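Long-range contacts in penicillin-binding protein 1A (Mycobacterium tuberculosis, PDB 5CXW), which cross-links peptidoglycan through its penicillin-sensitive transpeptidase domain, the part in this chain, and builds linear glycan strands with a separate transglycosylase domain: residues P272-S277 and R286-K291; H280-G285 and D346-T351; G310-L315 and S360-P365. All coordinates share one frame; numbering follows the deposited sequence. Where two conformers were deposited one is given.

Contact 1: residues P272-S277 and R286-K291; sequences PIAGYS and RDSAAK
Ile273 packs its side chain against the carbonyl oxygen of Ala290. The approach is tight: Ile273 CB lies 3.1 Å from Ala290 O, and Ile273 CG2 is 3.3 Å from the same oxygen. CG1 lies anti to the carbonyl carbon (chi1 -58°) and CG2 anti to the backbone N; CB and CG2 meet the oxygen most closely. CD1 at the end of the longer branch also meets Lys291, with Ile273 CD1 and Lys291 CD 4.0 Å apart. Ala274 follows in the same short helix. Its methyl lies beside two small residues of the other segment: Ala274 CB is 3.4 Å from Ser288 OG and 4.3 Å from Ala290 CB. A water accepts from Ala274 N at 2.8 Å and is hydrogen-bonded to Ser288 OG. It joins the helix to the approach of strand 289-296. Ser277 closes the turn. Its N and OG both donate to Ile273 O, from opposite faces of that carbonyl. Lys291 opens the KTG motif of the transpeptidase. It touches the bound penicillin V ligand and lies close to Ser97, the probable acylated serine, while its NZ is hydrogen-bonded to Ser150. Ala290 O has no hydrogen-bond partner in the model; its close neighbours across the contact are carbons of Ile273, so polar linkage between the segments falls to the water.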
loop_
_atom_site.group_PDB
_atom_site.type_symbol
_atom_site.label_atom_id
_atom_site.label_comp_id
_atom_site.label_asym_id
_atom_site.label_seq_id
_atom_site.Cartn_x
_atom_site.Cartn_y
_atom_site.Cartn_z
ATOM N N PRO A 272 10.283 6.140 -10.942
ATOM C CA PRO A 272 11.476 6.834 -10.419
ATOM C C PRO A 272 11.450 7.006 -8.885
ATOM O O PRO A 272 12.337 7.655 -8.315
ATOM C CB PRO A 272 11.404 8.215 -11.064
ATOM C CG PRO A 272 10.028 8.377 -11.571
ATOM C CD PRO A 272 9.450 7.003 -11.816
ATOM N N ILE A 273 10.309 6.659 -8.249
ATOM C CA ILE A 273 10.100 7.103 -6.845
ATOM C C ILE A 273 10.935 6.357 -5.812
ATOM O O ILE A 273 11.359 6.979 -4.879
ATOM C CB ILE A 273 8.578 7.170 -6.493
ATOM C CG1 ILE A 273 7.913 8.132 -7.471
ATOM C CG2 ILE A 273 8.329 7.514 -5.029
ATOM C CD1 ILE A 273 6.401 8.303 -7.265
ATOM N N ALA A 274 11.233 5.073 -5.960
ATOM C CA ALA A 274 12.097 4.436 -4.956
ATOM C C ALA A 274 13.477 5.156 -4.853
ATOM O O ALA A 274 14.004 5.418 -3.785
ATOM C CB ALA A 274 12.259 2.973 -5.297
ATOM N N GLY A 275 14.028 5.465 -6.004
ATOM C CA GLY A 275 15.286 6.207 -6.051
ATOM C C GLY A 275 15.204 7.638 -5.594
ATOM O O GLY A 275 16.046 8.103 -4.858
ATOM N N TYR A 276 14.154 8.329 -6.007
ATOM C CA TYR A 276 13.891 9.677 -5.558
ATOM C C TYR A 276 13.746 9.764 -4.045
ATOM O O TYR A 276 14.100 10.786 -3.438
ATOM C CB TYR A 276 12.675 10.230 -6.270
ATOM C CG TYR A 276 12.379 11.666 -5.996
ATOM C CD1 TYR A 276 13.017 12.647 -6.710
ATOM C CD2 TYR A 276 11.489 12.028 -5.013
ATOM C CE1 TYR A 276 12.771 13.993 -6.452
ATOM C CE2 TYR A 276 11.251 13.384 -4.727
ATOM C CZ TYR A 276 11.874 14.341 -5.454
ATOM O OH TYR A 276 11.662 15.697 -5.188
ATOM N N SER A 277 13.175 8.729 -3.446
ATOM C CA SER A 277 12.925 8.626 -2.030
ATOM C C SER A 277 14.202 8.201 -1.281
ATOM O O SER A 277 14.255 7.148 -0.671
ATOM C CB SER A 277 11.802 7.605 -1.791
ATOM O OG SER A 277 10.640 8.024 -2.505
ATOM N N ARG A 286 17.319 -3.671 -10.138
ATOM C CA ARG A 286 15.956 -4.116 -10.316
ATOM C C ARG A 286 15.001 -2.922 -10.321
ATOM O O ARG A 286 14.961 -2.175 -9.352
ATOM C CB ARG A 286 15.604 -5.100 -9.205
ATOM C CG ARG A 286 14.283 -5.787 -9.400
ATOM C CD ARG A 286 13.922 -6.662 -8.229
ATOM N NE ARG A 286 14.882 -7.729 -7.971
ATOM C CZ ARG A 286 14.845 -8.945 -8.534
ATOM N NH1 ARG A 286 13.916 -9.291 -9.400
ATOM N NH2 ARG A 286 15.722 -9.841 -8.160
ATOM N N ASP A 287 14.198 -2.779 -11.365
ATOM C CA ASP A 287 13.205 -1.696 -11.441
ATOM C C ASP A 287 12.090 -1.923 -10.413
ATOM O O ASP A 287 11.755 -3.052 -10.041
ATOM C CB ASP A 287 12.534 -1.598 -12.830
ATOM C CG ASP A 287 13.492 -1.215 -13.949
ATOM O OD1 ASP A 287 14.621 -0.811 -13.613
ATOM O OD2 ASP A 287 13.142 -1.376 -15.170
ATOM N N SER A 288 11.449 -0.833 -10.016
ATOM C CA SER A 288 10.320 -0.931 -9.120
ATOM C C SER A 288 9.412 0.277 -9.341
ATOM O O SER A 288 9.785 1.193 -10.036
ATOM C CB SER A 288 10.780 -0.906 -7.642
ATOM O OG SER A 288 11.400 0.316 -7.311
ATOM N N ALA A 289 8.231 0.240 -8.720
ATOM C CA ALA A 289 7.271 1.319 -8.770
ATOM C C ALA A 289 6.825 1.520 -7.349
ATOM O O ALA A 289 6.352 0.555 -6.713
ATOM C CB ALA A 289 6.092 0.897 -9.674
ATOM N N ALA A 290 6.938 2.723 -6.793
ATOM C CA ALA A 290 6.717 2.931 -5.381
ATOM C C ALA A 290 6.144 4.281 -5.048
ATOM O O ALA A 290 6.181 5.224 -5.902
ATOM C CB ALA A 290 8.048 2.706 -4.643
ATOM N N LYS A 291 5.637 4.414 -3.833
ATOM C CA LYS A 291 5.142 5.704 -3.353
ATOM C C LYS A 291 5.274 5.746 -1.830
ATOM O O LYS A 291 4.837 4.848 -1.155
ATOM C CB LYS A 291 3.697 5.969 -3.787
ATOM C CG LYS A 291 3.207 7.363 -3.376
ATOM C CD LYS A 291 3.841 8.498 -4.198
ATOM C CE LYS A 291 3.483 9.880 -3.626
ATOM N NZ LYS A 291 4.259 10.197 -2.422
HETATM O O HOH W 1 10.242 3.054 -7.704
#

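Contact 2: residues H280-G285 and D346-T351; sequences HNLAGG and DIWKAT
Leu282 and Trp348 form the tightly packed side of this contact. Leu282 CD2 sits 3.6 Å from Trp348 CZ3 and also meets CH2, and the two side chains cross at about a right angle. The carbonyl oxygen of His280 comes to the edge of the same indole, in its plane, with His280 O 3.6 Å from Trp348 CZ3. The far edge of the indole is held too, because Trp348 NE1 donates to Gly310 O.

Helix 343-356 carries Trp348, Lys349 and Asp346. It is the last helix in the modelled chain, within the transpeptidase fold of the beta-lactamase clan. It packs on the antiparallel sheet, with Ile347 on Val319 and Val321. The loop 280-285 runs along the other flank of this helix.

The outer side of the contact is polar and more open. His280 NE2 donates to Asp346 OD1 at 2.7 Å, with a nearly straight angle of 171°. The acceptor lies in the imidazole plane, but the donor stands above the carboxylate plane by 39°. His280 ND1 is engaged with Ser277 O, so both ring nitrogens are used and the rotation of the ring is fixed. Both nitrogens would then carry a proton, consistent with an imidazolium beside Asp346. Lys349 runs out extended and bends only at its last torsion, chi4 68°. That bend turns NZ to Asn281 O, which it meets at 2.9 Å in the carbonyl plane, on a lone pair. Lys349 NZ also makes a salt bridge to Asp353 OD2, while Asp353 OD1 accepts from Ala283 N. Around this lysine, Asn281 and Ala283 are exposed.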
loop_
_atom_site.group_PDB
_atom_site.type_symbol
_atom_site.label_atom_id
_atom_site.label_comp_id
_atom_site.label_asym_id
_atom_site.label_seq_id
_atom_site.Cartn_x
_atom_site.Cartn_y
_atom_site.Cartn_z
ATOM N N HIS A 280 16.387 4.581 -2.510
ATOM C CA HIS A 280 15.966 3.262 -2.127
ATOM C C HIS A 280 15.611 2.364 -3.300
ATOM O O HIS A 280 14.772 1.462 -3.191
ATOM C CB HIS A 280 14.797 3.348 -1.139
ATOM C CG HIS A 280 15.226 3.697 0.230
ATOM N ND1 HIS A 280 15.233 5.002 0.686
ATOM C CD2 HIS A 280 15.593 2.913 1.277
ATOM C CE1 HIS A 280 15.644 4.999 1.951
ATOM N NE2 HIS A 280 15.900 3.746 2.315
ATOM N N ASN A 281 16.303 2.582 -4.416
ATOM C CA ASN A 281 16.262 1.654 -5.606
ATOM C C ASN A 281 16.589 0.243 -5.095
ATOM O O ASN A 281 17.490 0.077 -4.250
ATOM C CB ASN A 281 17.386 1.981 -6.614
ATOM C CG ASN A 281 17.549 3.467 -6.943
ATOM O OD1 ASN A 281 17.175 3.915 -8.115
ATOM N ND2 ASN A 281 18.193 4.268 -5.980
ATOM N N LEU A 282 15.907 -0.761 -5.650
ATOM C CA LEU A 282 16.136 -2.140 -5.267
ATOM C C LEU A 282 17.517 -2.578 -5.769
ATOM O O LEU A 282 18.105 -1.987 -6.730
ATOM C CB LEU A 282 15.047 -3.046 -5.859
ATOM C CG LEU A 282 13.625 -2.744 -5.330
ATOM C CD1 LEU A 282 12.624 -3.755 -5.847
ATOM C CD2 LEU A 282 13.619 -2.710 -3.798
ATOM N N ALA A 283 18.045 -3.608 -5.120
ATOM C CA ALA A 283 19.364 -4.099 -5.453
ATOM C C ALA A 283 19.500 -4.661 -6.884
ATOM O O ALA A 283 18.547 -5.160 -7.467
ATOM C CB ALA A 283 19.789 -5.126 -4.434
ATOM N N GLY A 284 20.712 -4.576 -7.427
ATOM C CA GLY A 284 21.061 -5.255 -8.670
ATOM C C GLY A 284 20.369 -4.676 -9.894
ATOM O O GLY A 284 20.137 -5.392 -10.872
ATOM N N GLY A 285 20.052 -3.376 -9.832
ATOM C CA GLY A 285 19.364 -2.686 -10.919
ATOM C C GLY A 285 17.926 -3.061 -11.133
ATOM O O GLY A 285 17.353 -2.844 -12.202
ATOM N N ASP A 346 13.550 1.858 4.138
ATOM C CA ASP A 346 14.611 0.923 4.490
ATOM C C ASP A 346 14.052 -0.500 4.605
ATOM O O ASP A 346 14.616 -1.470 4.023
ATOM C CB ASP A 346 15.267 1.304 5.837
ATOM C CG ASP A 346 16.013 2.613 5.810
ATOM O OD1 ASP A 346 16.627 2.996 4.786
ATOM O OD2 ASP A 346 16.034 3.265 6.876
ATOM N N ILE A 347 12.910 -0.649 5.303
ATOM C CA ILE A 347 12.298 -1.937 5.497
ATOM C C ILE A 347 11.764 -2.498 4.169
ATOM O O ILE A 347 11.924 -3.680 3.877
ATOM C CB ILE A 347 11.186 -1.847 6.582
ATOM C CG1 ILE A 347 11.774 -1.499 7.957
ATOM C CG2 ILE A 347 10.318 -3.100 6.595
ATOM C CD1 ILE A 347 10.747 -1.032 9.015
ATOM N N TRP A 348 11.083 -1.664 3.422
ATOM C CA TRP A 348 10.483 -2.038 2.114
ATOM C C TRP A 348 11.605 -2.567 1.182
ATOM O O TRP A 348 11.496 -3.646 0.588
ATOM C CB TRP A 348 9.805 -0.812 1.489
ATOM C CG TRP A 348 9.310 -1.103 0.090
ATOM C CD1 TRP A 348 8.162 -1.755 -0.259
ATOM C CD2 TRP A 348 9.970 -0.770 -1.149
ATOM N NE1 TRP A 348 8.080 -1.850 -1.649
ATOM C CE2 TRP A 348 9.153 -1.239 -2.210
ATOM C CE3 TRP A 348 11.136 -0.070 -1.458
ATOM C CZ2 TRP A 348 9.495 -1.054 -3.579
ATOM C CZ3 TRP A 348 11.489 0.090 -2.840
ATOM C CH2 TRP A 348 10.682 -0.413 -3.855
ATOM N N LYS A 349 12.670 -1.786 1.043
ATOM C CA LYS A 349 13.774 -2.164 0.150
ATOM C C LYS A 349 14.386 -3.507 0.569
ATOM O O LYS A 349 14.680 -4.389 -0.265
ATOM C CB LYS A 349 14.855 -1.067 0.117
ATOM C CG LYS A 349 16.180 -1.577 -0.512
ATOM C CD LYS A 349 17.145 -0.456 -0.829
ATOM C CE LYS A 349 18.526 -1.031 -1.082
ATOM N NZ LYS A 349 18.575 -1.828 -2.351
ATOM N N ALA A 350 14.644 -3.644 1.869
ATOM C CA ALA A 350 15.273 -4.856 2.393
ATOM C C ALA A 350 14.360 -6.054 2.235
ATOM O O ALA A 350 14.819 -7.153 1.853
ATOM C CB ALA A 350 15.635 -4.667 3.839
ATOM N N THR A 351 13.075 -5.846 2.460
ATOM C CA THR A 351 12.116 -6.946 2.302
ATOM C C THR A 351 12.048 -7.358 0.835
ATOM O O THR A 351 12.068 -8.559 0.490
ATOM C CB THR A 351 10.735 -6.486 2.787
ATOM O OG1 THR A 351 10.782 -6.177 4.210
ATOM C CG2 THR A 351 9.694 -7.630 2.565
#

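Contact 3: residues G310-L315 and S360-P365; sequences GYTPSL and SNETFP
Glu362 leaves its backbone with CG beside N (chi1 -64°) and stays extended at chi2, which carries its carboxylate past the ring of Pro313 to Ser314. Ser314 turns its hydroxyl to the backbone N side, chi1 -69°, and Ser314 OG donates to Glu362 OE1 at 2.6 Å. The hydroxyl comes in on the syn side, 31° out of the carboxylate plane. A water donates to Glu362 OE1 at 2.7 Å and is also hydrogen-bonded to Thr312 OG1, so OE1 is gripped twice. Ser314 belongs to a type I beta turn, Thr312 to Leu315, at the tip of the hairpin joining strands 303-312 and 315-323. Within it, Ser314 N donates to Thr312 OG1, an ST turn. Phe364 packs on the start of the turn. Phe364 CE1 lies 3.5 Å from Pro313 CD, and Tyr311 O meets the ring at its edge, in plane, 3.5 Å from Phe364 CZ. The rings of Tyr311 and Phe364 are almost perpendicular, with Tyr311 CD1 3.9 Å from Phe364 CE1, but their approach is oblique. Tyr311 OH is hydrogen-bonded to Thr267 OG1 of helix 260-270, and Phe364 also touches that residue.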
loop_
_atom_site.group_PDB
_atom_site.type_symbol
_atom_site.label_atom_id
_atom_site.label_comp_id
_atom_site.label_asym_id
_atom_site.label_seq_id
_atom_site.Cartn_x
_atom_site.Cartn_y
_atom_site.Cartn_z
ATOM N N GLY A 310 5.327 -0.321 -2.598
ATOM C CA GLY A 310 5.801 -0.431 -3.954
ATOM C C GLY A 310 5.985 -1.871 -4.380
ATOM O O GLY A 310 5.943 -2.801 -3.558
ATOM N N TYR A 311 6.165 -2.018 -5.681
ATOM C CA TYR A 311 6.081 -3.306 -6.350
ATOM C C TYR A 311 7.004 -3.503 -7.521
ATOM O O TYR A 311 7.536 -2.549 -8.098
ATOM C CB TYR A 311 4.613 -3.522 -6.817
ATOM C CG TYR A 311 4.045 -2.500 -7.778
ATOM C CD1 TYR A 311 4.217 -2.571 -9.171
ATOM C CD2 TYR A 311 3.302 -1.419 -7.282
ATOM C CE1 TYR A 311 3.626 -1.609 -10.026
ATOM C CE2 TYR A 311 2.751 -0.497 -8.120
ATOM C CZ TYR A 311 2.887 -0.597 -9.487
ATOM O OH TYR A 311 2.280 0.358 -10.286
ATOM N N THR A 312 7.180 -4.801 -7.876
ATOM C CA THR A 312 7.587 -5.248 -9.157
ATOM C C THR A 312 6.410 -6.027 -9.719
ATOM O O THR A 312 5.426 -6.215 -9.042
ATOM C CB THR A 312 8.829 -6.148 -9.045
ATOM O OG1 THR A 312 8.431 -7.416 -8.551
ATOM C CG2 THR A 312 9.844 -5.527 -8.202
ATOM N N PRO A 313 6.494 -6.516 -10.952
ATOM C CA PRO A 313 5.347 -7.296 -11.444
ATOM C C PRO A 313 5.061 -8.583 -10.644
ATOM O O PRO A 313 3.959 -9.156 -10.744
ATOM C CB PRO A 313 5.758 -7.614 -12.898
ATOM C CG PRO A 313 6.711 -6.495 -13.247
ATOM C CD PRO A 313 7.479 -6.234 -12.012
ATOM N N SER A 314 6.021 -9.036 -9.847
ATOM C CA SER A 314 5.935 -10.303 -9.122
ATOM C C SER A 314 5.775 -10.158 -7.597
ATOM O O SER A 314 5.609 -11.150 -6.932
ATOM C CB SER A 314 7.137 -11.165 -9.483
ATOM O OG SER A 314 7.036 -11.586 -10.853
ATOM N N LEU A 315 5.795 -8.940 -7.050
ATOM C CA LEU A 315 5.654 -8.746 -5.622
ATOM C C LEU A 315 5.305 -7.318 -5.292
ATOM O O LEU A 315 5.925 -6.391 -5.774
ATOM C CB LEU A 315 6.896 -9.182 -4.835
ATOM C CG LEU A 315 6.625 -9.455 -3.356
ATOM C CD1 LEU A 315 5.752 -10.694 -3.156
ATOM C CD2 LEU A 315 7.987 -9.694 -2.713
ATOM N N SER A 360 15.293 -13.218 -11.648
ATOM C CA SER A 360 15.753 -12.271 -12.650
ATOM C C SER A 360 14.974 -10.962 -12.553
ATOM O O SER A 360 13.841 -10.919 -12.053
ATOM C CB SER A 360 15.625 -12.848 -14.065
ATOM O OG SER A 360 14.289 -13.182 -14.374
ATOM N N ASN A 361 15.600 -9.898 -13.029
ATOM C CA ASN A 361 14.971 -8.573 -12.996
ATOM C C ASN A 361 13.912 -8.446 -14.067
ATOM O O ASN A 361 14.205 -8.626 -15.251
ATOM C CB ASN A 361 16.003 -7.458 -13.196
ATOM C CG ASN A 361 16.949 -7.327 -12.019
ATOM O OD1 ASN A 361 16.707 -7.856 -10.928
ATOM N ND2 ASN A 361 18.039 -6.587 -12.233
ATOM N N GLU A 362 12.701 -8.069 -13.655
ATOM C CA GLU A 362 11.623 -7.802 -14.605
ATOM C C GLU A 362 11.511 -6.327 -14.979
ATOM O O GLU A 362 11.860 -5.448 -14.205
ATOM C CB GLU A 362 10.299 -8.207 -14.011
ATOM C CG GLU A 362 10.212 -9.673 -13.765
ATOM C CD GLU A 362 8.862 -10.077 -13.226
ATOM O OE1 GLU A 362 8.551 -9.806 -12.054
ATOM O OE2 GLU A 362 8.088 -10.674 -14.018
ATOM N N THR A 363 11.032 -6.072 -16.189
ATOM C CA THR A 363 10.767 -4.697 -16.637
ATOM C C THR A 363 9.267 -4.538 -16.701
ATOM O O THR A 363 8.513 -5.519 -16.822
ATOM C CB THR A 363 11.371 -4.410 -18.001
ATOM O OG1 THR A 363 10.961 -5.418 -18.886
ATOM C CG2 THR A 363 12.878 -4.537 -17.930
ATOM N N PHE A 364 8.837 -3.297 -16.558
ATOM C CA PHE A 364 7.405 -3.032 -16.569
ATOM C C PHE A 364 6.845 -2.919 -17.992
ATOM O O PHE A 364 7.568 -2.584 -18.933
ATOM C CB PHE A 364 7.165 -1.746 -15.776
ATOM C CG PHE A 364 7.381 -1.901 -14.324
ATOM C CD1 PHE A 364 6.513 -2.652 -13.598
ATOM C CD2 PHE A 364 8.394 -1.227 -13.680
ATOM C CE1 PHE A 364 6.661 -2.789 -12.204
ATOM C CE2 PHE A 364 8.574 -1.352 -12.298
ATOM C CZ PHE A 364 7.667 -2.100 -11.543
ATOM N N PRO A 365 5.539 -3.178 -18.145
ATOM C CA PRO A 365 4.944 -3.096 -19.476
ATOM C C PRO A 365 4.993 -1.689 -20.022
ATOM O O PRO A 365 4.793 -0.737 -19.305
ATOM C CB PRO A 365 3.490 -3.591 -19.258
ATOM C CG PRO A 365 3.446 -4.138 -17.908
ATOM C CD PRO A 365 4.586 -3.631 -17.117
HETATM O O HOH W 2 10.038 -9.255 -9.852
#

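From the N terminus, residues 272-277 come first, and contact 1 closes the short loop that returns as strand 289-296. The loop holds 280-285, whose partner is helix 343-356, so contact 2 crosses contact 1. Contact 3 starts in strand 303-312, inside the span of contact 2, and ends beyond that helix. It therefore crosses contact 2 but follows contact 1 in series. Ala289, two residues before Lys291, accepts from the backbone N of Tyr311, joining contacts 1 and 3 through neighbouring sheet strands. Gly284 O accepts from Asn361 ND2, joining contacts 2 and 3. Together they tie helix 273-276 and the loop after it to edge strand 289-296, helix 343-356 and the 360-365 segment.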